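Lin1840 protein (Listeria innocua serovar 6a, PDB 4ZOC) probably hydrolyses terminal, non-reducing beta-D-glucosyl residues to release beta-D-glucose, and takes part in beta-1,2-glucan metabolism. Local coordinates at residues E74-L77 / K78-L82; R254-L257 / R258-E262; K312-E316 / E317-S321. The protein carries 2 engineered substitutions. All blocks are in the same frame, centred on the assembly; numbering follows the deposited sequence.

Interaction 1: E74-L77 / K78-L82; sequences EAYL and KTNRL
Tyr76 O is gripped by three donors: Asn80 N at 2.8 Å from Tyr76 O, Thr79 N at 3.2 Å from the same oxygen, and water 2. The two amides come from different directions. Asn80 N sits nearly in line with the carbonyl bond (C=O...N 163°), whereas Thr79 N lies well above the carbonyl plane, away from a lone pair. This mixture of i+4 and i+3 bonding marks the C-terminal end of helix 66-79, the helix of a beta-alpha-beta unit in the TIM barrel; Asn80 is the first residue to leave helical geometry. Two residues earlier along the helix Lys78 N still makes the alpha-helical bond to Glu74 O, at 3.1 Å, with a weak second bond to Ala75 O.

Beside this last turn, Tyr76 and Asn80 run alongside each other, ring and amide planes nearly parallel, with Asn80 ND2 3.4 Å from Tyr76 CE1. Both side chains hold CG anti to the backbone N (chi1 -174° for Tyr76, -172° for Asn80), which sends them the same way. Two outside bonds fix the Asn80 amide: ND2 donates to Glu55 O, and OD1 accepts from Ile84 N in the loop beyond. Thr79 OG1 donates to water 2 at 2.6 Å, and that water in turn donates to Tyr76 O and lies over one face of the Tyr76 ring.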
loop_
_atom_site.group_PDB
_atom_site.type_symbol
_atom_site.label_atom_id
_atom_site.label_comp_id
_atom_site.label_asym_id
_atom_site.label_seq_id
_atom_site.Cartn_x
_atom_site.Cartn_y
_atom_site.Cartn_z
ATOM N N GLU A 74 -24.001 -42.372 -5.472
ATOM C CA GLU A 74 -24.625 -43.652 -5.894
ATOM C C GLU A 74 -24.794 -43.728 -7.396
ATOM O O GLU A 74 -24.387 -44.701 -8.032
ATOM C CB GLU A 74 -25.996 -43.875 -5.151
ATOM C CG GLU A 74 -26.467 -45.327 -5.266
ATOM C CD GLU A 74 -27.503 -45.718 -4.242
ATOM O OE1 GLU A 74 -28.207 -44.816 -3.736
ATOM O OE2 GLU A 74 -27.603 -46.949 -3.944
ATOM N N ALA A 75 -25.336 -42.670 -8.004
ATOM C CA ALA A 75 -25.435 -42.595 -9.463
ATOM C C ALA A 75 -24.066 -42.637 -10.124
ATOM O O ALA A 75 -23.848 -43.339 -11.083
ATOM C CB ALA A 75 -26.222 -41.366 -9.892
ATOM N N TYR A 76 -23.096 -41.932 -9.565
ATOM C CA TYR A 76 -21.811 -41.846 -10.191
ATOM C C TYR A 76 -21.138 -43.230 -10.233
ATOM O O TYR A 76 -20.556 -43.610 -11.255
ATOM C CB TYR A 76 -20.923 -40.905 -9.383
ATOM C CG TYR A 76 -19.579 -40.620 -10.017
ATOM C CD1 TYR A 76 -18.476 -41.368 -9.701
ATOM C CD2 TYR A 76 -19.414 -39.536 -10.819
ATOM C CE1 TYR A 76 -17.237 -41.103 -10.273
ATOM C CE2 TYR A 76 -18.162 -39.191 -11.329
ATOM C CZ TYR A 76 -17.080 -39.992 -11.040
ATOM O OH TYR A 76 -15.831 -39.677 -11.560
ATOM N N LEU A 77 -21.217 -43.994 -9.126
ATOM C CA LEU A 77 -20.581 -45.276 -9.066
ATOM C C LEU A 77 -21.320 -46.343 -9.874
ATOM O O LEU A 77 -20.693 -47.315 -10.264
ATOM C CB LEU A 77 -20.415 -45.753 -7.623
ATOM C CG LEU A 77 -19.398 -45.028 -6.732
ATOM C CD1 LEU A 77 -19.500 -45.438 -5.309
ATOM C CD2 LEU A 77 -17.997 -45.257 -7.209
ATOM N N LYS A 78 -22.607 -46.159 -10.137
ATOM C CA LYS A 78 -23.304 -47.076 -11.065
ATOM C C LYS A 78 -22.662 -47.010 -12.467
ATOM O O LYS A 78 -22.631 -48.038 -13.169
ATOM C CB LYS A 78 -24.794 -46.766 -11.203
ATOM C CG LYS A 78 -25.652 -47.168 -10.038
ATOM C CD LYS A 78 -27.129 -46.809 -10.270
ATOM C CE LYS A 78 -27.962 -46.970 -8.999
ATOM N NZ LYS A 78 -28.894 -48.127 -9.061
ATOM N N THR A 79 -22.175 -45.828 -12.875
ATOM C CA THR A 79 -21.688 -45.602 -14.233
ATOM C C THR A 79 -20.184 -45.446 -14.403
ATOM O O THR A 79 -19.653 -45.537 -15.541
ATOM C CB THR A 79 -22.390 -44.421 -14.875
ATOM O OG1 THR A 79 -22.209 -43.205 -14.106
ATOM C CG2 THR A 79 -23.905 -44.743 -15.027
ATOM N N ASN A 80 -19.472 -45.233 -13.298
ATOM C CA ASN A 80 -18.071 -45.031 -13.420
ATOM C C ASN A 80 -17.347 -46.348 -13.760
ATOM O O ASN A 80 -17.487 -47.335 -13.036
ATOM C CB ASN A 80 -17.507 -44.483 -12.115
ATOM C CG ASN A 80 -16.068 -44.078 -12.259
ATOM O OD1 ASN A 80 -15.157 -44.815 -11.884
ATOM N ND2 ASN A 80 -15.862 -42.895 -12.812
ATOM N N ARG A 81 -16.507 -46.344 -14.785
ATOM C CA ARG A 81 -15.982 -47.633 -15.280
ATOM C C ARG A 81 -15.077 -48.339 -14.277
ATOM O O ARG A 81 -15.196 -49.549 -14.074
ATOM C CB ARG A 81 -15.237 -47.454 -16.575
ATOM C CG ARG A 81 -14.674 -48.736 -17.194
ATOM C CD ARG A 81 -14.035 -48.368 -18.518
ATOM N NE ARG A 81 -12.784 -47.607 -18.373
ATOM C CZ ARG A 81 -11.565 -48.130 -18.237
ATOM N NH1 ARG A 81 -11.425 -49.448 -18.262
ATOM N NH2 ARG A 81 -10.459 -47.362 -18.134
ATOM N N LEU A 82 -14.159 -47.591 -13.643
ATOM C CA LEU A 82 -13.204 -48.204 -12.717
ATOM C C LEU A 82 -13.543 -48.133 -11.235
ATOM O O LEU A 82 -12.812 -48.723 -10.435
ATOM C CB LEU A 82 -11.778 -47.657 -12.945
ATOM C CG LEU A 82 -11.194 -47.875 -14.339
ATOM C CD1 LEU A 82 -9.934 -47.045 -14.527
ATOM C CD2 LEU A 82 -10.890 -49.355 -14.584
HETATM O O HOH W 1 -24.212 -41.482 -13.801
HETATM O O HOH W 2 -19.981 -42.114 -13.464
HETATM O O HOH W 3 -18.266 -47.581 -10.389
#

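Interaction 2: R254-L257 / R258-E262; sequences RDVL and RGEME
Arg258, Leu257 and Val256 bury the most surface here, and all three are part of a wide, pi-type turn near the end of helix 250-260. The evidence for the widening is a run of i+5 bonds: Glu260 N donates to Asp255 O at 2.9 Å and Met261 N to Val256 O at 2.8 Å, the latter with a C=O...N angle of 173°, while Gly259 N to Arg254 O is weak.

Arg258 lays CB on Arg254 O at 3.7 Å, then runs out extended as far as NE. The two guanidinium groups come close, Arg254 NH1 standing 4.4 Å from Arg258 NE. Their charges are probably offset by the acceptors around them: Glu295 O and Met294 O receive from Arg254, while Arg258 reaches Gly297 O and forms a salt bridge with Asp299.

Val256 meets Met261 alongside, CG1 lying 3.9 Å from Met261 CE, and both side chains head the same way. Leu257 holds CG anti to its own N (chi1 175°), turning its branches into the interior, and its carbonyl O is 3.2 Å from Met261 CB.

Leu257 and Met261 touch both Ile227 of helix 221-228 and Phe193 of strand 187-193, while Leu257 and Arg258 also touch Leu267 of the barrel strand 266-268.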
loop_
_atom_site.group_PDB
_atom_site.type_symbol
_atom_site.label_atom_id
_atom_site.label_comp_id
_atom_site.label_asym_id
_atom_site.label_seq_id
_atom_site.Cartn_x
_atom_site.Cartn_y
_atom_site.Cartn_z
ATOM N N ARG A 254 5.599 -25.083 -7.747
ATOM C CA ARG A 254 6.594 -26.171 -7.910
ATOM C C ARG A 254 7.821 -25.948 -6.992
ATOM O O ARG A 254 8.122 -26.788 -6.178
ATOM C CB ARG A 254 7.045 -26.330 -9.370
ATOM C CG ARG A 254 5.996 -26.720 -10.350
ATOM C CD ARG A 254 5.636 -28.172 -10.188
ATOM N NE ARG A 254 4.677 -28.586 -11.193
ATOM C CZ ARG A 254 4.194 -29.805 -11.313
ATOM N NH1 ARG A 254 4.514 -30.713 -10.394
ATOM N NH2 ARG A 254 3.313 -30.048 -12.271
ATOM N N ASP A 255 8.535 -24.831 -7.100
ATOM C CA ASP A 255 9.754 -24.642 -6.284
ATOM C C ASP A 255 9.488 -24.454 -4.800
ATOM O O ASP A 255 10.098 -25.098 -3.971
ATOM C CB ASP A 255 10.586 -23.477 -6.845
ATOM C CG ASP A 255 11.035 -23.659 -8.263
ATOM O OD1 ASP A 255 10.801 -24.623 -8.904
ATOM O OD2 ASP A 255 11.766 -22.830 -8.750
ATOM N N VAL A 256 8.561 -23.538 -4.451
ATOM C CA VAL A 256 8.295 -23.195 -3.044
ATOM C C VAL A 256 7.370 -24.220 -2.379
ATOM O O VAL A 256 7.731 -24.830 -1.364
ATOM C CB VAL A 256 7.784 -21.755 -2.895
ATOM C CG1 VAL A 256 7.509 -21.424 -1.426
ATOM C CG2 VAL A 256 8.804 -20.747 -3.515
ATOM N N LEU A 257 6.142 -24.394 -2.922
ATOM C CA LEU A 257 5.172 -25.271 -2.233
ATOM C C LEU A 257 5.551 -26.725 -2.285
ATOM O O LEU A 257 5.705 -27.371 -1.268
ATOM C CB LEU A 257 3.819 -25.084 -2.907
ATOM C CG LEU A 257 2.666 -25.976 -2.431
ATOM C CD1 LEU A 257 2.382 -25.628 -0.996
ATOM C CD2 LEU A 257 1.433 -25.770 -3.314
ATOM N N ARG A 258 5.820 -27.246 -3.456
ATOM C CA ARG A 258 6.128 -28.712 -3.554
ATOM C C ARG A 258 7.553 -29.014 -3.206
ATOM O O ARG A 258 7.822 -30.060 -2.615
ATOM C CB ARG A 258 5.726 -29.341 -4.897
ATOM C CG ARG A 258 4.222 -29.217 -5.091
ATOM C CD ARG A 258 3.792 -30.157 -6.173
ATOM N NE ARG A 258 2.418 -29.956 -6.598
ATOM C CZ ARG A 258 1.402 -30.484 -5.955
ATOM N NH1 ARG A 258 1.646 -31.244 -4.931
ATOM N NH2 ARG A 258 0.181 -30.332 -6.406
ATOM N N GLY A 259 8.438 -28.085 -3.497
ATOM C CA GLY A 259 9.887 -28.279 -3.263
ATOM C C GLY A 259 10.263 -27.971 -1.848
ATOM O O GLY A 259 10.456 -28.884 -1.021
ATOM N N GLU A 260 10.325 -26.679 -1.520
ATOM C CA GLU A 260 10.774 -26.234 -0.218
ATOM C C GLU A 260 9.851 -26.630 0.919
ATOM O O GLU A 260 10.294 -27.089 1.968
ATOM C CB GLU A 260 11.020 -24.725 -0.194
ATOM C CG GLU A 260 12.032 -24.258 -1.269
ATOM C CD GLU A 260 12.210 -22.744 -1.313
ATOM O OE1 GLU A 260 11.535 -22.049 -0.533
ATOM O OE2 GLU A 260 13.046 -22.250 -2.104
ATOM N N MET A 261 8.555 -26.498 0.714
ATOM C CA MET A 261 7.599 -26.873 1.749
ATOM C C MET A 261 7.247 -28.367 1.713
ATOM O O MET A 261 6.571 -28.833 2.581
ATOM C CB MET A 261 6.337 -26.037 1.613
ATOM C CG MET A 261 6.560 -24.579 2.034
ATOM S SD MET A 261 5.015 -23.652 1.887
ATOM C CE MET A 261 5.723 -22.010 2.043
ATOM N N GLU A 262 7.670 -29.059 0.671
ATOM C CA GLU A 262 7.510 -30.555 0.579
ATOM C C GLU A 262 6.066 -30.967 0.567
ATOM O O GLU A 262 5.709 -32.061 1.044
ATOM C CB GLU A 262 8.249 -31.265 1.736
ATOM C CG GLU A 262 9.721 -30.998 1.768
ATOM C CD GLU A 262 10.374 -31.859 2.829
ATOM O OE1 GLU A 262 10.465 -31.375 3.954
ATOM O OE2 GLU A 262 10.703 -33.025 2.600
#

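Interaction 3: K312-E316 / E317-S321; sequences KGLIE and EGKLS
Leu314 O receives Lys319 N at 2.9 Å, nearly in line with the carbonyl bond (C=O...N 165°), and this i+5 bond encloses an i+3 bond from Gly318 N to Ile315 O at 3.1 Å. With positive phi at Gly318, the pair defines a Schellman motif, which ends helix 306-316 of the TIM-barrel domain and turns the chain toward helix 322-338. The last regular alpha-helical bond, Glu317 N to Gly313 O, immediately precedes it.

The packed side is apolar. Leu314 presents CB to Leu320 CB at 4.0 Å, while its CD2 comes just as near to Lys319 CB, the two side chains crossing at about a right angle. This is the hydrophobic contact that usually accompanies a Schellman turn, made here by the aliphatic stem of a lysine. Ile315 adds CG1 next to it, 4.3 Å from Leu320 CB. Ala290 and Gln291 of helix 286-295 cover Leu314, whereas Ile315 leans on Leu15 of helix 15-21 and Leu325 of helix 322-338.

The opposite character prevails at Glu316, Glu317, Gly318 and Lys319, which are exposed. Glu317 keeps CG beside its backbone N (chi1 -59°), which lays the chain back along the last turn, CG 3.0 Å from Gly313 O. Its carboxylate forms a salt bridge with Lys319 NZ, although the modelled separation is improbably short and its exact value doubtful; Lys287 supplies OE1 with a second cationic partner. The two lysines probably balance the carboxylate's charge.

At the far end of the loop, Ser321 OG caps Asn323 N of the next helix. Water 4 donates to the carbonyl oxygens of both Ile315 and Leu320, and Ile315 CA directs its hydrogen almost straight at Leu320 O, 3.5 Å away with 167° at the hydrogen.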
loop_
_atom_site.group_PDB
_atom_site.type_symbol
_atom_site.label_atom_id
_atom_site.label_comp_id
_atom_site.label_asym_id
_atom_site.label_seq_id
_atom_site.Cartn_x
_atom_site.Cartn_y
_atom_site.Cartn_z
ATOM N N LYS A 312 -6.302 -32.779 -23.656
ATOM C CA LYS A 312 -6.069 -33.850 -24.616
ATOM C C LYS A 312 -5.252 -33.336 -25.807
ATOM O O LYS A 312 -4.231 -33.901 -26.102
ATOM C CB LYS A 312 -7.356 -34.571 -25.022
ATOM C CG LYS A 312 -7.059 -35.797 -25.909
ATOM C CD LYS A 312 -7.711 -35.582 -27.235
ATOM C CE LYS A 312 -9.213 -35.742 -27.097
ATOM N NZ LYS A 312 -9.700 -36.147 -28.428
ATOM N N GLY A 313 -5.655 -32.242 -26.440
ATOM C CA GLY A 313 -4.844 -31.643 -27.524
ATOM C C GLY A 313 -3.370 -31.312 -27.143
ATOM O O GLY A 313 -2.446 -31.551 -27.928
ATOM N N LEU A 314 -3.149 -30.712 -25.955
ATOM C CA LEU A 314 -1.817 -30.394 -25.484
ATOM C C LEU A 314 -0.934 -31.616 -25.379
ATOM O O LEU A 314 0.251 -31.587 -25.731
ATOM C CB LEU A 314 -1.853 -29.722 -24.098
ATOM C CG LEU A 314 -2.369 -28.280 -24.136
ATOM C CD1 LEU A 314 -2.851 -27.813 -22.742
ATOM C CD2 LEU A 314 -1.357 -27.252 -24.658
ATOM N N ILE A 315 -1.492 -32.696 -24.852
ATOM C CA ILE A 315 -0.701 -33.943 -24.644
ATOM C C ILE A 315 -0.449 -34.636 -25.978
ATOM O O ILE A 315 0.690 -35.020 -26.252
ATOM C CB ILE A 315 -1.397 -34.849 -23.636
ATOM C CG1 ILE A 315 -1.245 -34.245 -22.265
ATOM C CG2 ILE A 315 -0.830 -36.257 -23.583
ATOM C CD1 ILE A 315 -2.191 -34.863 -21.280
ATOM N N GLU A 316 -1.492 -34.750 -26.805
ATOM C CA GLU A 316 -1.362 -35.347 -28.164
ATOM C C GLU A 316 -0.350 -34.564 -28.992
ATOM O O GLU A 316 0.436 -35.168 -29.724
ATOM C CB GLU A 316 -2.703 -35.366 -28.901
ATOM C CG GLU A 316 -3.624 -36.394 -28.286
ATOM C CD GLU A 316 -4.931 -36.540 -29.010
ATOM O OE1 GLU A 316 -5.346 -35.582 -29.709
ATOM O OE2 GLU A 316 -5.556 -37.616 -28.816
ATOM N N GLU A 317 -0.363 -33.240 -28.898
ATOM C CA GLU A 317 0.565 -32.426 -29.684
ATOM C C GLU A 317 1.995 -32.381 -29.101
ATOM O O GLU A 317 2.850 -31.770 -29.704
ATOM C CB GLU A 317 0.031 -30.987 -29.917
ATOM C CG GLU A 317 -1.284 -30.905 -30.616
ATOM C CD GLU A 317 -1.989 -29.594 -30.376
ATOM O OE1 GLU A 317 -1.347 -28.647 -29.847
ATOM O OE2 GLU A 317 -3.193 -29.503 -30.724
ATOM N N GLY A 318 2.254 -33.004 -27.926
ATOM C CA GLY A 318 3.549 -32.962 -27.309
ATOM C C GLY A 318 3.890 -31.648 -26.640
ATOM O O GLY A 318 5.043 -31.443 -26.288
ATOM N N LYS A 319 2.904 -30.777 -26.400
ATOM C CA LYS A 319 3.193 -29.519 -25.688
ATOM C C LYS A 319 3.256 -29.682 -24.164
ATOM O O LYS A 319 3.806 -28.844 -23.459
ATOM C CB LYS A 319 2.178 -28.465 -26.076
ATOM C CG LYS A 319 2.144 -28.158 -27.582
ATOM C CD LYS A 319 1.125 -27.094 -27.903
ATOM C CE LYS A 319 1.243 -26.585 -29.342
ATOM N NZ LYS A 319 0.639 -27.525 -30.343
ATOM N N LEU A 320 2.694 -30.783 -23.653
ATOM C CA LEU A 320 2.618 -31.089 -22.215
ATOM C C LEU A 320 2.830 -32.558 -22.071
ATOM O O LEU A 320 2.197 -33.324 -22.775
ATOM C CB LEU A 320 1.202 -30.779 -21.744
ATOM C CG LEU A 320 0.730 -29.964 -20.534
ATOM C CD1 LEU A 320 -0.516 -30.609 -19.960
ATOM C CD2 LEU A 320 1.781 -29.669 -19.490
ATOM N N SER A 321 3.652 -32.973 -21.142
ATOM C CA SER A 321 3.870 -34.398 -20.837
ATOM C C SER A 321 2.669 -34.996 -20.171
ATOM O O SER A 321 2.144 -34.454 -19.199
ATOM C CB SER A 321 5.031 -34.525 -19.874
ATOM O OG SER A 321 5.344 -35.884 -19.570
HETATM O O HOH W 4 2.809 -35.150 -24.946
#

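All three contacts belong to the N-terminal, TIM-barrel part of the chain and follow one another in series, so none nests within or crosses another. Each closes only a local turn at the end of a helix. Interaction 1 comes first, between strands 59-61 and 87-90; interaction 2 leads from helix 250-260 toward strand 266-268; interaction 3 links helix 306-316 to helix 322-338, after strand 301-302. They do not touch: interactions 2 and 3 come nearest, with about 7 Å between nearest atoms, and the centres of interactions 1 and 2 are 35 Å apart. The three exits differ in kind: an alpha turn with mixed i+4 and i+3 bonds, a pi-type turn and a Schellman motif.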